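Fusolin (Anomala cuprea entomopoxvirus, PDB 4YN1) forms the crystalline spindles of the virus, which enhance its virulence, and probably acts as a chitin-directed lytic polysaccharide mono-oxygenase. Local coordinates at residues A[4-9]-A[132-137]; A[149-154]-A[198-203]; A[210-215]-A[226-231]. All coordinates share one frame; numbering follows the deposited sequence.

Contact 1: A[4-9]-A[132-137]; sequences VTFPIA and IPIELE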
loop_
_atom_site.group_PDB
_atom_site.type_symbol
_atom_site.label_atom_id
_atom_site.label_comp_id
_atom_site.label_asym_id
_atom_site.label_seq_id
_atom_site.Cartn_x
_atom_site.Cartn_y
_atom_site.Cartn_z
ATOM N N VAL A 4 3.041 -0.763 7.346
ATOM C CA VAL A 4 2.192 0.347 7.758
ATOM C C VAL A 4 0.932 -0.227 8.371
ATOM O O VAL A 4 0.235 -1.002 7.723
ATOM C CB VAL A 4 1.840 1.336 6.605
ATOM C CG1 VAL A 4 1.215 2.606 7.173
ATOM C CG2 VAL A 4 3.069 1.704 5.774
ATOM N N THR A 5 0.590 0.199 9.588
ATOM C CA THR A 5 -0.655 -0.246 10.218
ATOM C C THR A 5 -1.741 0.794 10.093
ATOM O O THR A 5 -2.919 0.451 10.135
ATOM C CB THR A 5 -0.412 -0.660 11.657
ATOM O OG1 THR A 5 0.429 0.297 12.287
ATOM C CG2 THR A 5 0.164 -2.015 11.733
ATOM N N PHE A 6 -1.362 2.064 9.989
ATOM C CA PHE A 6 -2.347 3.102 9.756
ATOM C C PHE A 6 -1.822 4.164 8.821
ATOM O O PHE A 6 -0.839 4.841 9.148
ATOM C CB PHE A 6 -2.851 3.807 11.025
ATOM C CG PHE A 6 -3.924 4.816 10.657
ATOM C CD1 PHE A 6 -5.191 4.399 10.278
ATOM C CD2 PHE A 6 -3.657 6.174 10.675
ATOM C CE1 PHE A 6 -6.141 5.323 9.829
ATOM C CE2 PHE A 6 -4.601 7.096 10.233
ATOM C CZ PHE A 6 -5.833 6.667 9.800
ATOM N N PRO A 7 -2.565 4.486 7.756
ATOM C CA PRO A 7 -3.649 3.707 7.119
ATOM C C PRO A 7 -3.037 2.356 6.732
ATOM O O PRO A 7 -1.868 2.274 6.333
ATOM C CB PRO A 7 -4.079 4.593 5.934
ATOM C CG PRO A 7 -3.432 5.946 6.176
ATOM C CD PRO A 7 -2.159 5.613 6.897
ATOM N N ILE A 8 -3.786 1.285 6.908
ATOM C CA ILE A 8 -3.228 -0.051 6.724
ATOM C C ILE A 8 -2.617 -0.300 5.335
ATOM O O ILE A 8 -3.230 0.053 4.327
ATOM C CB ILE A 8 -4.298 -1.102 7.106
ATOM C CG1 ILE A 8 -3.639 -2.507 7.244
ATOM C CG2 ILE A 8 -5.459 -1.113 6.123
ATOM C CD1 ILE A 8 -4.568 -3.513 7.875
ATOM N N ALA A 9 -1.405 -0.915 5.299
ATOM C CA ALA A 9 -0.744 -1.261 4.040
ATOM C C ALA A 9 -1.552 -2.336 3.328
ATOM O O ALA A 9 -2.172 -3.208 3.948
ATOM C CB ALA A 9 0.683 -1.730 4.265
ATOM N N ILE A 132 -4.047 17.598 4.433
ATOM C CA ILE A 132 -4.703 16.911 5.511
ATOM C C ILE A 132 -3.628 16.174 6.304
ATOM O O ILE A 132 -3.075 15.222 5.799
ATOM C CB ILE A 132 -5.794 15.956 5.007
ATOM C CG1 ILE A 132 -6.925 16.763 4.299
ATOM C CG2 ILE A 132 -6.364 15.162 6.181
ATOM C CD1 ILE A 132 -6.787 16.887 2.886
ATOM N N PRO A 133 -3.314 16.588 7.523
ATOM C CA PRO A 133 -2.313 15.842 8.300
ATOM C C PRO A 133 -2.853 14.480 8.758
ATOM O O PRO A 133 -3.952 14.391 9.282
ATOM C CB PRO A 133 -2.045 16.749 9.485
ATOM C CG PRO A 133 -3.319 17.515 9.659
ATOM C CD PRO A 133 -3.845 17.734 8.289
ATOM N N ILE A 134 -2.115 13.427 8.472
ATOM C CA ILE A 134 -2.470 12.062 8.900
ATOM C C ILE A 134 -1.371 11.603 9.865
ATOM O O ILE A 134 -0.206 11.700 9.500
ATOM C CB ILE A 134 -2.503 11.160 7.636
ATOM C CG1 ILE A 134 -3.543 11.671 6.586
ATOM C CG2 ILE A 134 -2.704 9.669 7.962
ATOM C CD1 ILE A 134 -4.870 11.666 6.947
ATOM N N GLU A 135 -1.708 11.016 11.024
ATOM C CA GLU A 135 -0.635 10.478 11.861
ATOM C C GLU A 135 -0.431 9.059 11.389
ATOM O O GLU A 135 -1.173 8.159 11.768
ATOM C CB GLU A 135 -0.962 10.511 13.331
ATOM C CG GLU A 135 0.193 10.024 14.174
ATOM C CD GLU A 135 -0.214 9.890 15.620
ATOM O OE1 GLU A 135 -1.236 9.217 15.885
ATOM O OE2 GLU A 135 0.558 10.339 16.493
ATOM N N LEU A 136 0.553 8.850 10.560
ATOM C CA LEU A 136 0.804 7.518 10.030
ATOM C C LEU A 136 1.445 6.664 11.114
ATOM O O LEU A 136 2.335 7.141 11.812
ATOM C CB LEU A 136 1.725 7.631 8.812
ATOM C CG LEU A 136 2.023 6.359 8.026
ATOM C CD1 LEU A 136 1.885 6.577 6.533
ATOM C CD2 LEU A 136 3.368 5.825 8.325
ATOM N N GLU A 137 1.023 5.413 11.253
ATOM C CA GLU A 137 1.699 4.515 12.194
ATOM C C GLU A 137 2.369 3.420 11.400
ATOM O O GLU A 137 1.708 2.707 10.643
ATOM C CB GLU A 137 0.702 3.924 13.192
ATOM C CG GLU A 137 1.345 3.083 14.304
ATOM C CD GLU A 137 0.361 2.281 15.131
ATOM O OE1 GLU A 137 -0.336 1.442 14.526
ATOM O OE2 GLU A 137 0.320 2.429 16.375
#
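Val4 and Leu136 meet at about a right angle, with Val4 CG1 3.9 Å from Leu136 CG, where the N-terminal strand 2-6 joins the four-stranded antiparallel sheet through a classic beta bulge. A second apolar group centres on the Ile134 branch methyl: Ile134 CG2 lies 3.9 Å from Phe6 CE2 and also touches Pro7 CG. The Phe6 ring reaches back along 132-137 because its CG is anti to the backbone N (chi1 -177°). There Glu135 O meets the ring at its edge, in plane, 3.4 Å from Phe6 CD2. Pro7, which follows a cis peptide bond, puts its CD 4.1 Å above the plane of the Phe6 ring, displaced toward the rim, and the same carbon touches Leu136 CD1 on the neighbouring strand.

The bulge itself is read from the backbone bonds. Glu137 O accepts two donors, Thr5 N at 2.9 Å and Phe6 N at 3.2 Å. The second of these is nearly straight (169° at the hydrogen) and uses a lone pair in the carbonyl plane, whereas the first donor is tilted from that plane. Glu137 N returns a bond to Phe6 O at 2.9 Å, completing an antiparallel hydrogen-bonded pair; two residues of strand 2-6 therefore face one residue of the other strand.

At the polar edge, Glu135 OE1 turns to a salt bridge with Arg184. Thr5 OG1 probably donates to Glu137 OE1, although the position of that oxygen is doubtful, while Glu137 OE2 is hydrogen-bonded to Ser187 OG.

Contact 2: A[149-154]-A[198-203]; sequences FEVYVT and MIVPVP. With NAG (2-acetamido-2-deoxy-beta-D-glucopyranose), chain B.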
loop_
_atom_site.group_PDB
_atom_site.type_symbol
_atom_site.label_atom_id
_atom_site.label_comp_id
_atom_site.label_asym_id
_atom_site.label_seq_id
_atom_site.Cartn_x
_atom_site.Cartn_y
_atom_site.Cartn_z
ATOM N N PHE A 149 12.587 7.582 7.031
ATOM C CA PHE A 149 11.338 7.361 6.296
ATOM C C PHE A 149 11.139 8.406 5.233
ATOM O O PHE A 149 11.299 9.598 5.509
ATOM C CB PHE A 149 10.121 7.459 7.228
ATOM C CG PHE A 149 9.922 6.261 8.119
ATOM C CD1 PHE A 149 10.545 6.186 9.349
ATOM C CD2 PHE A 149 9.164 5.180 7.696
ATOM C CE1 PHE A 149 10.365 5.075 10.178
ATOM C CE2 PHE A 149 8.990 4.059 8.518
ATOM C CZ PHE A 149 9.555 4.032 9.773
ATOM N N GLU A 150 10.667 7.969 4.068
ATOM C CA GLU A 150 10.171 8.820 3.014
ATOM C C GLU A 150 8.732 8.397 2.718
ATOM O O GLU A 150 8.439 7.195 2.711
ATOM C CB GLU A 150 10.996 8.646 1.729
ATOM C CG GLU A 150 12.372 9.276 1.865
ATOM C CD GLU A 150 13.276 9.110 0.661
ATOM O OE1 GLU A 150 12.914 8.346 -0.262
ATOM O OE2 GLU A 150 14.390 9.682 0.673
ATOM N N VAL A 151 7.845 9.368 2.531
ATOM C CA VAL A 151 6.468 9.092 2.172
ATOM C C VAL A 151 6.110 9.837 0.918
ATOM O O VAL A 151 6.409 11.019 0.789
ATOM C CB VAL A 151 5.469 9.393 3.293
ATOM C CG1 VAL A 151 4.085 8.894 2.909
ATOM C CG2 VAL A 151 5.918 8.765 4.621
ATOM N N TYR A 152 5.497 9.125 -0.020
ATOM C CA TYR A 152 5.075 9.698 -1.290
ATOM C C TYR A 152 3.599 9.533 -1.425
ATOM O O TYR A 152 3.038 8.618 -0.836
ATOM C CB TYR A 152 5.736 8.981 -2.459
ATOM C CG TYR A 152 7.244 9.022 -2.436
ATOM C CD1 TYR A 152 7.975 8.135 -1.648
ATOM C CD2 TYR A 152 7.950 9.914 -3.241
ATOM C CE1 TYR A 152 9.366 8.213 -1.573
ATOM C CE2 TYR A 152 9.340 9.986 -3.191
ATOM C CZ TYR A 152 10.043 9.150 -2.338
ATOM O OH TYR A 152 11.412 9.257 -2.274
ATOM N N VAL A 153 2.967 10.377 -2.227
ATOM C CA VAL A 153 1.533 10.247 -2.546
ATOM C C VAL A 153 1.400 10.284 -4.085
ATOM O O VAL A 153 2.159 10.990 -4.783
ATOM C CB VAL A 153 0.686 11.333 -1.844
ATOM C CG1 VAL A 153 -0.776 11.256 -2.246
ATOM C CG2 VAL A 153 0.815 11.212 -0.322
ATOM N N THR A 154 0.440 9.550 -4.606
ATOM C CA THR A 154 0.225 9.571 -6.029
ATOM C C THR A 154 -0.200 10.987 -6.486
ATOM O O THR A 154 -0.869 11.726 -5.762
ATOM C CB THR A 154 -0.781 8.524 -6.479
ATOM O OG1 THR A 154 -1.934 8.545 -5.619
ATOM C CG2 THR A 154 -0.170 7.102 -6.526
ATOM N N MET A 198 4.395 9.254 12.531
ATOM C CA MET A 198 4.873 10.474 11.863
ATOM C C MET A 198 3.675 11.202 11.272
ATOM O O MET A 198 2.733 10.569 10.796
ATOM C CB MET A 198 5.954 10.147 10.795
ATOM C CG MET A 198 5.461 9.288 9.656
ATOM S SD MET A 198 6.620 8.138 8.935
ATOM C CE MET A 198 6.529 6.763 10.189
ATOM N N ILE A 199 3.682 12.525 11.344
ATOM C CA ILE A 199 2.602 13.327 10.786
ATOM C C ILE A 199 2.928 13.571 9.341
ATOM O O ILE A 199 3.895 14.269 9.036
ATOM C CB ILE A 199 2.367 14.683 11.536
ATOM C CG1 ILE A 199 2.147 14.468 13.064
ATOM C CG2 ILE A 199 1.172 15.432 10.906
ATOM C CD1 ILE A 199 1.066 13.581 13.402
ATOM N N VAL A 200 2.108 13.011 8.452
ATOM C CA VAL A 200 2.300 13.122 7.024
ATOM C C VAL A 200 1.297 14.145 6.459
ATOM O O VAL A 200 0.099 13.921 6.579
ATOM C CB VAL A 200 2.140 11.748 6.334
ATOM C CG1 VAL A 200 2.309 11.864 4.811
ATOM C CG2 VAL A 200 3.159 10.759 6.874
ATOM N N PRO A 201 1.777 15.215 5.801
ATOM C CA PRO A 201 0.845 16.193 5.178
ATOM C C PRO A 201 0.365 15.647 3.846
ATOM O O PRO A 201 1.064 15.720 2.839
ATOM C CB PRO A 201 1.707 17.455 5.009
ATOM C CG PRO A 201 3.102 16.967 4.937
ATOM C CD PRO A 201 3.185 15.603 5.594
ATOM N N VAL A 202 -0.820 15.053 3.848
ATOM C CA VAL A 202 -1.339 14.418 2.640
ATOM C C VAL A 202 -2.090 15.466 1.827
ATOM O O VAL A 202 -3.010 16.083 2.367
ATOM C CB VAL A 202 -2.239 13.214 2.990
ATOM C CG1 VAL A 202 -2.788 12.563 1.717
ATOM C CG2 VAL A 202 -1.455 12.190 3.804
ATOM N N PRO A 203 -1.738 15.660 0.537
ATOM C CA PRO A 203 -2.467 16.616 -0.284
ATOM C C PRO A 203 -3.887 16.129 -0.544
ATOM O O PRO A 203 -4.158 14.921 -0.675
ATOM C CB PRO A 203 -1.623 16.677 -1.580
ATOM C CG PRO A 203 -0.991 15.366 -1.682
ATOM C CD PRO A 203 -0.678 15.003 -0.250
HETATM C C1 NAG B . 15.696 12.854 1.979
HETATM C C2 NAG B . 16.153 12.968 0.528
HETATM C C3 NAG B . 17.614 12.522 0.448
HETATM C C4 NAG B . 18.469 13.332 1.412
HETATM C C5 NAG B . 17.877 13.250 2.818
HETATM C C6 NAG B . 18.596 14.106 3.839
HETATM C C7 NAG B . 14.727 12.554 -1.413
HETATM C C8 NAG B . 13.854 11.560 -2.121
HETATM N N2 NAG B . 15.318 12.123 -0.307
HETATM O O3 NAG B . 18.088 12.646 -0.893
HETATM O O4 NAG B . 19.791 12.809 1.447
HETATM O O5 NAG B . 16.521 13.716 2.771
HETATM O O6 NAG B . 18.637 15.470 3.436
HETATM O O7 NAG B . 14.898 13.692 -1.837
#
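Met198 lays its terminal methyl over the face of the Phe149 ring: Met198 CE stands 3.8 Å from the Phe149 ring centroid and only 5° off the normal. The chain gets there by bending. Its CG lies between the backbone N and the carbonyl carbon (chi1 63°), and further turns at chi2 and chi3 bring the sulfur obliquely to the ring, with Met198 SD 3.9 Å from Phe149 CG. This is a Met-aromatic contact with a CH-pi component; Trp215 stacks on Phe149 and Phe138 meets it edge-to-face.

Beyond it the contact is aliphatic. Val151 CG1 meets Val200 CG1 at 3.9 Å, and their CG2 methyls also touch, so both branches of each valine are used. Val153 CG2 meets the Pro203 ring end-on, 4.1 Å from Pro203 CD. No hydrogen bond links the segments.

Glu150 and Tyr152 start away from 198-203, and on that side of the strand their polar ends meet an N-acetylglucosamine, probably N-linked at Asn175. Glu150 OE2 accepts from N2 of the sugar at 2.8 Å, nearly straight at 160°. Tyr152 OH donates to Glu150 OE1 at 2.7 Å, arriving from above the carboxylate plane, and a salt bridge from Arg214 to the same oxygen helps fix the carboxylate. The Tyr152 hydroxyl also touches the acetamide methyl.

Strand axes 8.1 Å apart, side-chain contacts alone and alternation between core and glycan site mark two facing sheets, consistent with the beta-sandwich of the lytic polysaccharide mono-oxygenase family.

Contact 3: A[210-215]-A[226-231]; sequences VIYVRW and YNCVDA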
loop_
_atom_site.group_PDB
_atom_site.type_symbol
_atom_site.label_atom_id
_atom_site.label_comp_id
_atom_site.label_asym_id
_atom_site.label_seq_id
_atom_site.Cartn_x
_atom_site.Cartn_y
_atom_site.Cartn_z
ATOM N N VAL A 210 -2.869 6.533 -3.620
ATOM C CA VAL A 210 -1.950 5.641 -2.944
ATOM C C VAL A 210 -0.916 6.500 -2.210
ATOM O O VAL A 210 -0.435 7.537 -2.735
ATOM C CB VAL A 210 -1.244 4.608 -3.865
ATOM C CG1 VAL A 210 -0.152 3.843 -3.113
ATOM C CG2 VAL A 210 -2.229 3.643 -4.484
ATOM N N ILE A 211 -0.630 6.075 -0.969
ATOM C CA ILE A 211 0.437 6.599 -0.123
ATOM C C ILE A 211 1.514 5.503 -0.191
ATOM O O ILE A 211 1.215 4.315 0.017
ATOM C CB ILE A 211 0.025 6.896 1.321
ATOM C CG1 ILE A 211 -1.136 7.922 1.385
ATOM C CG2 ILE A 211 1.241 7.316 2.155
ATOM C CD1 ILE A 211 -1.817 8.051 2.777
ATOM N N TYR A 212 2.731 5.873 -0.558
ATOM C CA TYR A 212 3.808 4.902 -0.721
ATOM C C TYR A 212 4.857 5.227 0.312
ATOM O O TYR A 212 5.371 6.351 0.326
ATOM C CB TYR A 212 4.395 4.989 -2.113
ATOM C CG TYR A 212 5.322 3.860 -2.473
ATOM C CD1 TYR A 212 4.869 2.543 -2.492
ATOM C CD2 TYR A 212 6.584 4.112 -2.983
ATOM C CE1 TYR A 212 5.674 1.507 -2.918
ATOM C CE2 TYR A 212 7.402 3.070 -3.434
ATOM C CZ TYR A 212 6.964 1.767 -3.352
ATOM O OH TYR A 212 7.759 0.755 -3.831
ATOM N N VAL A 213 5.060 4.300 1.244
ATOM C CA VAL A 213 5.944 4.468 2.387
ATOM C C VAL A 213 7.229 3.697 2.179
ATOM O O VAL A 213 7.205 2.485 1.939
ATOM C CB VAL A 213 5.242 4.042 3.678
ATOM C CG1 VAL A 213 6.190 4.183 4.877
ATOM C CG2 VAL A 213 3.953 4.847 3.901
ATOM N N ARG A 214 8.350 4.386 2.394
ATOM C CA ARG A 214 9.666 3.806 2.271
ATOM C C ARG A 214 10.375 3.954 3.622
ATOM O O ARG A 214 10.508 5.071 4.121
ATOM C CB ARG A 214 10.451 4.527 1.179
ATOM C CG ARG A 214 11.909 4.060 1.052
ATOM C CD ARG A 214 12.638 4.891 0.015
ATOM N NE ARG A 214 13.994 4.392 -0.161
ATOM C CZ ARG A 214 15.092 5.116 -0.355
ATOM N NH1 ARG A 214 15.015 6.426 -0.512
ATOM N NH2 ARG A 214 16.266 4.526 -0.458
ATOM N N TRP A 215 10.812 2.834 4.206
ATOM C CA TRP A 215 11.599 2.841 5.445
ATOM C C TRP A 215 12.973 2.361 5.021
ATOM O O TRP A 215 13.122 1.191 4.710
ATOM C CB TRP A 215 11.019 1.865 6.485
ATOM C CG TRP A 215 11.749 1.884 7.791
ATOM C CD1 TRP A 215 12.381 2.949 8.359
ATOM C CD2 TRP A 215 11.720 0.856 8.792
ATOM N NE1 TRP A 215 12.808 2.622 9.627
ATOM C CE2 TRP A 215 12.432 1.337 9.908
ATOM C CE3 TRP A 215 11.270 -0.472 8.807
ATOM C CZ2 TRP A 215 12.586 0.584 11.086
ATOM C CZ3 TRP A 215 11.372 -1.186 9.998
ATOM C CH2 TRP A 215 12.086 -0.683 11.087
ATOM N N TYR A 226 9.216 -1.059 1.476
ATOM C CA TYR A 226 8.323 -0.275 0.643
ATOM C C TYR A 226 6.918 -0.833 0.738
ATOM O O TYR A 226 6.729 -2.015 0.498
ATOM C CB TYR A 226 8.788 -0.325 -0.813
ATOM C CG TYR A 226 10.206 0.175 -1.031
ATOM C CD1 TYR A 226 11.310 -0.620 -0.711
ATOM C CD2 TYR A 226 10.447 1.417 -1.595
ATOM C CE1 TYR A 226 12.610 -0.150 -0.871
ATOM C CE2 TYR A 226 11.736 1.920 -1.710
ATOM C CZ TYR A 226 12.822 1.132 -1.349
ATOM O OH TYR A 226 14.093 1.664 -1.476
ATOM N N ASN A 227 5.924 0.013 1.049
ATOM C CA ASN A 227 4.532 -0.411 1.137
ATOM C C ASN A 227 3.602 0.545 0.468
ATOM O O ASN A 227 3.689 1.763 0.692
ATOM C CB ASN A 227 4.086 -0.473 2.581
ATOM C CG ASN A 227 4.591 -1.601 3.468
ATOM O OD1 ASN A 227 4.090 -1.755 4.601
ATOM N ND2 ASN A 227 5.411 -2.513 2.986
ATOM N N CYS A 228 2.650 -0.017 -0.284
ATOM C CA CYS A 228 1.522 0.732 -0.847
ATOM C C CYS A 228 0.414 0.768 0.159
ATOM O O CYS A 228 0.129 -0.258 0.761
ATOM C CB CYS A 228 1.041 0.094 -2.142
ATOM S SG CYS A 228 2.191 0.354 -3.480
ATOM N N VAL A 229 -0.207 1.935 0.330
ATOM C CA VAL A 229 -1.309 2.169 1.243
ATOM C C VAL A 229 -2.446 2.797 0.444
ATOM O O VAL A 229 -2.276 3.893 -0.089
ATOM C CB VAL A 229 -0.871 3.088 2.387
ATOM C CG1 VAL A 229 -2.059 3.489 3.243
ATOM C CG2 VAL A 229 0.230 2.466 3.247
ATOM N N ASP A 230 -3.589 2.093 0.329
ATOM C CA ASP A 230 -4.758 2.585 -0.394
ATOM C C ASP A 230 -5.574 3.501 0.508
ATOM O O ASP A 230 -5.959 3.120 1.623
ATOM C CB ASP A 230 -5.598 1.413 -0.932
ATOM C CG ASP A 230 -4.778 0.542 -1.901
ATOM O OD1 ASP A 230 -4.332 1.069 -2.941
ATOM O OD2 ASP A 230 -4.542 -0.656 -1.590
ATOM N N ALA A 231 -5.936 4.671 -0.029
ATOM C CA ALA A 231 -6.738 5.646 0.724
ATOM C C ALA A 231 -7.633 6.492 -0.178
ATOM O O ALA A 231 -7.419 6.584 -1.383
ATOM C CB ALA A 231 -5.803 6.539 1.535
#
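Arg214 has CG anti to its own N (chi1 175°) and runs extended to NE, while Tyr226 swings its ring anti to the carbonyl carbon (chi1 -58°). These torsions lay the two side chains next to each other, pointing the same way, with the guanidinium and ring planes 18° apart. Arg214 CG touches Tyr226 CE2 at 3.5 Å, and Arg214 NE donates to Tyr226 OH at 3.0 Å, the hydroxyl lying tilted from the guanidinium plane. Farther out, Arg214 NH2 is hydrogen-bonded to Gln216 OE1 and Phe77 O.

On the same face, the Tyr212 ring crosses toward the other strand, and Tyr212 OH comes to 3.4 Å from Tyr226 CB. Cys228 SG approaches the same ring obliquely, 3.6 Å from Tyr212 CD1, in a sulfur-aromatic contact. Both groups are held from outside the hairpin, the Tyr212 hydroxyl by a hydrogen bond to Leu92 O and the Cys228 sulfur by its disulfide to Cys93. Val210 and Asp230 lie side by side farther along, the carboxylate being bound to Arg10.

Ile211, Val213, Asn227 and Val229 occupy the other face, with Ile211 CB 4.1 Å from Val229 CB. Their backbones supply all four main-chain bonds between the segments, among them Ile211 N to Val229 O at 2.9 Å and Val213 N to Asn227 O at 2.9 Å.

Reciprocal bonds at Ile211-Val229 and Val213-Asn227, alternating with non-hydrogen-bonded pairs, are the signature of a regular antiparallel beta hairpin, formed here by strands 209-217 and 223-234.

In the fold
From the N terminus, contact 1 closes the longest loop: 122 residues, many of them helical, separate 4-9 from 132-137, bringing edge strand 2-6 against strand 131-140 of the four-stranded sheet. Contact 2 follows, spanning 43 residues without helix and packing strand 147-154 against strand 194-203 of the facing sheet. Contact 3 closes the shortest loop, a hairpin of the mixed sheet. The three run in series, none nested or crossed. Strand 194-203 binds strand 131-140, joining contacts 1 and 2 through Leu136 N to Met198 O. Strand 147-154 pairs with 209-217, joining contacts 2 and 3, and Val4 N to Asn227 OD1 links contact 1 to contact 3 across the sandwich.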